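Local structure of chromosome-partitioning ATPase Soj (Thermus thermophilus, 2BEJ) at residues Arg7-Ala12 and Tyr112-Leu117. The protein hydrolyses ATP, binds double-stranded DNA cooperatively as ATP-dependent nucleoprotein filaments, and is probably involved in chromosome partitioning. Sequence-based numbering, arbitrary orientation.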
ATOM      1  N   ARG A   7       2.185  18.658 -11.371  1.00 50.94           N
ATOM      2  CA  ARG A   7       2.929  18.237 -12.556  1.00 50.20           C
ATOM      3  C   ARG A   7       4.386  17.932 -12.218  1.00 49.34           C
ATOM      4  O   ARG A   7       4.932  16.918 -12.644  1.00 48.68           O
ATOM      5  CB  ARG A   7       2.926  19.355 -13.596  1.00 50.84           C
ATOM      6  CG  ARG A   7       1.642  19.518 -14.376  1.00 52.00           C
ATOM      7  CD  ARG A   7       1.748  20.748 -15.268  1.00 53.16           C
ATOM      8  NE  ARG A   7       3.071  20.868 -15.883  1.00 54.74           N
ATOM      9  CZ  ARG A   7       3.450  20.233 -16.991  1.00 55.45           C
ATOM     10  NH1 ARG A   7       4.674  20.411 -17.472  1.00 55.51           N
ATOM     11  NH2 ARG A   7       2.607  19.420 -17.619  1.00 56.10           N
ATOM     12  N   ARG A   8       5.030  18.843 -11.488  1.00 48.07           N
ATOM     13  CA  ARG A   8       6.434  18.671 -11.136  1.00 47.52           C
ATOM     14  C   ARG A   8       6.551  18.137  -9.725  1.00 46.55           C
ATOM     15  O   ARG A   8       5.978  18.697  -8.797  1.00 45.98           O
ATOM     16  CB  ARG A   8       7.206  19.980 -11.264  1.00 47.62           C
ATOM     17  CG  ARG A   8       7.226  20.547 -12.672  1.00 48.38           C
ATOM     18  CD  ARG A   8       8.012  21.830 -12.683  1.00 49.57           C
ATOM     19  NE  ARG A   8       7.789  22.623 -13.892  1.00 50.61           N
ATOM     20  CZ  ARG A   8       7.695  23.949 -13.900  1.00 50.83           C
ATOM     21  NH1 ARG A   8       7.498  24.589 -15.047  1.00 51.19           N
ATOM     22  NH2 ARG A   8       7.784  24.636 -12.765  1.00 50.84           N
ATOM     23  N   ILE A   9       7.302  17.054  -9.579  1.00 46.28           N
ATOM     24  CA  ILE A   9       7.462  16.387  -8.294  1.00 45.62           C
ATOM     25  C   ILE A   9       8.929  16.296  -7.976  1.00 45.85           C
ATOM     26  O   ILE A   9       9.694  15.710  -8.744  1.00 45.53           O
ATOM     27  CB  ILE A   9       6.848  14.958  -8.299  1.00 46.03           C
ATOM     28  CG1 ILE A   9       5.349  15.006  -8.606  1.00 45.22           C
ATOM     29  CG2 ILE A   9       7.118  14.254  -6.973  1.00 45.18           C
ATOM     30  CD1 ILE A   9       4.765  13.649  -9.068  1.00 45.73           C
ATOM     31  N   ALA A  10       9.314  16.886  -6.846  1.00 45.91           N
ATOM     32  CA  ALA A  10      10.677  16.814  -6.359  1.00 46.69           C
ATOM     33  C   ALA A  10      10.854  15.587  -5.476  1.00 46.98           C
ATOM     34  O   ALA A  10       9.964  15.225  -4.704  1.00 47.33           O
ATOM     35  CB  ALA A  10      11.037  18.073  -5.595  1.00 46.24           C
ATOM     36  N   LEU A  11      12.006  14.941  -5.624  1.00 47.66           N
ATOM     37  CA  LEU A  11      12.414  13.833  -4.768  1.00 48.08           C
ATOM     38  C   LEU A  11      13.492  14.429  -3.891  1.00 48.32           C
ATOM     39  O   LEU A  11      14.556  14.795  -4.394  1.00 48.33           O
ATOM     40  CB  LEU A  11      12.980  12.681  -5.612  1.00 47.79           C
ATOM     41  CG  LEU A  11      12.019  11.838  -6.468  1.00 47.97           C
ATOM     42  CD1 LEU A  11      10.973  11.189  -5.608  1.00 47.57           C
ATOM     43  CD2 LEU A  11      11.374  12.641  -7.592  1.00 48.49           C
ATOM     44  N   ALA A  12      13.205  14.570  -2.599  1.00 48.86           N
ATOM     45  CA  ALA A  12      14.094  15.310  -1.706  1.00 49.98           C
ATOM     46  C   ALA A  12      14.080  14.821  -0.266  1.00 51.41           C
ATOM     47  O   ALA A  12      13.070  14.304   0.226  1.00 50.29           O
ATOM     48  CB  ALA A  12      13.762  16.792  -1.749  1.00 49.62           C
ATOM     49  N   TYR A 112       5.372  17.893 -21.390  1.00 53.29           N
ATOM     50  CA  TYR A 112       5.389  16.720 -20.514  1.00 52.08           C
ATOM     51  C   TYR A 112       4.207  16.688 -19.549  1.00 51.77           C
ATOM     52  O   TYR A 112       3.735  17.734 -19.106  1.00 51.28           O
ATOM     53  CB  TYR A 112       6.703  16.673 -19.736  1.00 51.82           C
ATOM     54  CG  TYR A 112       7.918  16.447 -20.606  1.00 51.39           C
ATOM     55  CD1 TYR A 112       8.273  15.160 -21.014  1.00 50.96           C
ATOM     56  CD2 TYR A 112       8.714  17.521 -21.026  1.00 51.30           C
ATOM     57  CE1 TYR A 112       9.388  14.944 -21.815  1.00 50.95           C
ATOM     58  CE2 TYR A 112       9.835  17.314 -21.832  1.00 50.95           C
ATOM     59  CZ  TYR A 112      10.162  16.023 -22.220  1.00 51.34           C
ATOM     60  OH  TYR A 112      11.264  15.800 -23.008  1.00 51.26           O
ATOM     61  N   ASP A 113       3.733  15.482 -19.233  1.00 51.15           N
ATOM     62  CA  ASP A 113       2.654  15.297 -18.261  1.00 50.87           C
ATOM     63  C   ASP A 113       3.169  15.432 -16.844  1.00 50.49           C
ATOM     64  O   ASP A 113       2.547  16.096 -16.013  1.00 50.53           O
ATOM     65  CB  ASP A 113       2.018  13.912 -18.396  1.00 50.91           C
ATOM     66  CG  ASP A 113       1.246  13.746 -19.666  1.00 51.22           C
ATOM     67  OD1 ASP A 113       0.476  14.658 -20.030  1.00 52.14           O
ATOM     68  OD2 ASP A 113       1.403  12.686 -20.297  1.00 52.04           O
ATOM     69  N   LEU A 114       4.287  14.764 -16.570  1.00 50.00           N
ATOM     70  CA  LEU A 114       4.881  14.736 -15.235  1.00 49.82           C
ATOM     71  C   LEU A 114       6.377  15.003 -15.314  1.00 49.22           C
ATOM     72  O   LEU A 114       7.057  14.527 -16.224  1.00 49.39           O
ATOM     73  CB  LEU A 114       4.616  13.391 -14.553  1.00 49.59           C
ATOM     74  CG  LEU A 114       3.153  13.049 -14.244  1.00 50.16           C
ATOM     75  CD1 LEU A 114       2.936  11.535 -14.210  1.00 50.85           C
ATOM     76  CD2 LEU A 114       2.675  13.701 -12.941  1.00 50.44           C
ATOM     77  N   VAL A 115       6.886  15.786 -14.368  1.00 48.96           N
ATOM     78  CA  VAL A 115       8.312  16.102 -14.326  1.00 48.05           C
ATOM     79  C   VAL A 115       8.884  15.700 -12.965  1.00 47.89           C
ATOM     80  O   VAL A 115       8.417  16.155 -11.916  1.00 47.90           O
ATOM     81  CB  VAL A 115       8.575  17.590 -14.653  1.00 48.17           C
ATOM     82  CG1 VAL A 115      10.073  17.868 -14.778  1.00 47.93           C
ATOM     83  CG2 VAL A 115       7.848  17.999 -15.941  1.00 47.97           C
ATOM     84  N   LEU A 116       9.884  14.825 -12.993  1.00 47.31           N
ATOM     85  CA  LEU A 116      10.535  14.352 -11.777  1.00 46.46           C
ATOM     86  C   LEU A 116      11.887  15.047 -11.562  1.00 46.33           C
ATOM     87  O   LEU A 116      12.787  14.956 -12.396  1.00 45.97           O
ATOM     88  CB  LEU A 116      10.701  12.833 -11.835  1.00 46.96           C
ATOM     89  CG  LEU A 116       9.403  12.021 -11.891  1.00 47.14           C
ATOM     90  CD1 LEU A 116       9.712  10.554 -12.114  1.00 48.32           C
ATOM     91  CD2 LEU A 116       8.584  12.205 -10.613  1.00 47.63           C
ATOM     92  N   LEU A 117      12.011  15.755 -10.445  1.00 45.62           N
ATOM     93  CA  LEU A 117      13.245  16.477 -10.123  1.00 45.54           C
ATOM     94  C   LEU A 117      14.054  15.722  -9.067  1.00 45.60           C
ATOM     95  O   LEU A 117      13.721  15.734  -7.878  1.00 46.48           O
ATOM     96  CB  LEU A 117      12.932  17.911  -9.674  1.00 44.81           C
ATOM     97  CG  LEU A 117      11.957  18.758 -10.513  1.00 44.83           C
ATOM     98  CD1 LEU A 117      11.648  20.073  -9.787  1.00 44.60           C
ATOM     99  CD2 LEU A 117      12.469  19.027 -11.944  1.00 43.79           C
TER
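The carbonyl oxygen of Tyr112 takes a short bond from Arg7 NH2 and a weak, bent one from Arg7 NH1. Arg7 NH2 lies 2.5 Å from Tyr112 O, close to the line of the C=O bond, and the oxygen sits at the edge of the guanidinium, about 20° out of its plane. A bend at chi3 (40°) brings that edge to Tyr112 O, just before strand 114-117. Arg7 NH1 also forms a salt bridge with Asp109, whose other carboxylate oxygen takes Arg8 NE, so one acid steadies two neighbouring arginines, while Arg8 NH2 goes on to Ala133 O. With an alanine here, Tyr112 O would probably be left without its guanidinium donors and Asp109 without one of its two arginine mates.

From this anchor the two segments run on as parallel strands. Arg7 O accepts Val115 N at 2.8 Å, Val115 O takes Ile9 N at 2.7 Å, Ile9 O receives Leu117 N, and Leu117 O receives Leu11 N, all nearly straight at the hydrogen. This is the centre of the P-loop NTPase sheet of the ParA family: strand 8-11 leads toward the nucleotide-binding loop, and strand 114-118, distant in sequence, lies between it and strand 38-42.

Arg8 and Val115 stand side by side, pointing the same way, with Arg8 CG 3.8 Å from Val115 CB. On the face of Ile9 and Leu116, Leu116 CD2 touches both Ile9 CB (4.0 Å) and Leu11 CD2 (4.1 Å). Helix 20-33 closes over this apolar cluster through Leu27 and Ala28, which touch Leu116, and the side chain of Leu11 comes within about 4 Å of that of the ATP-binding Lys20.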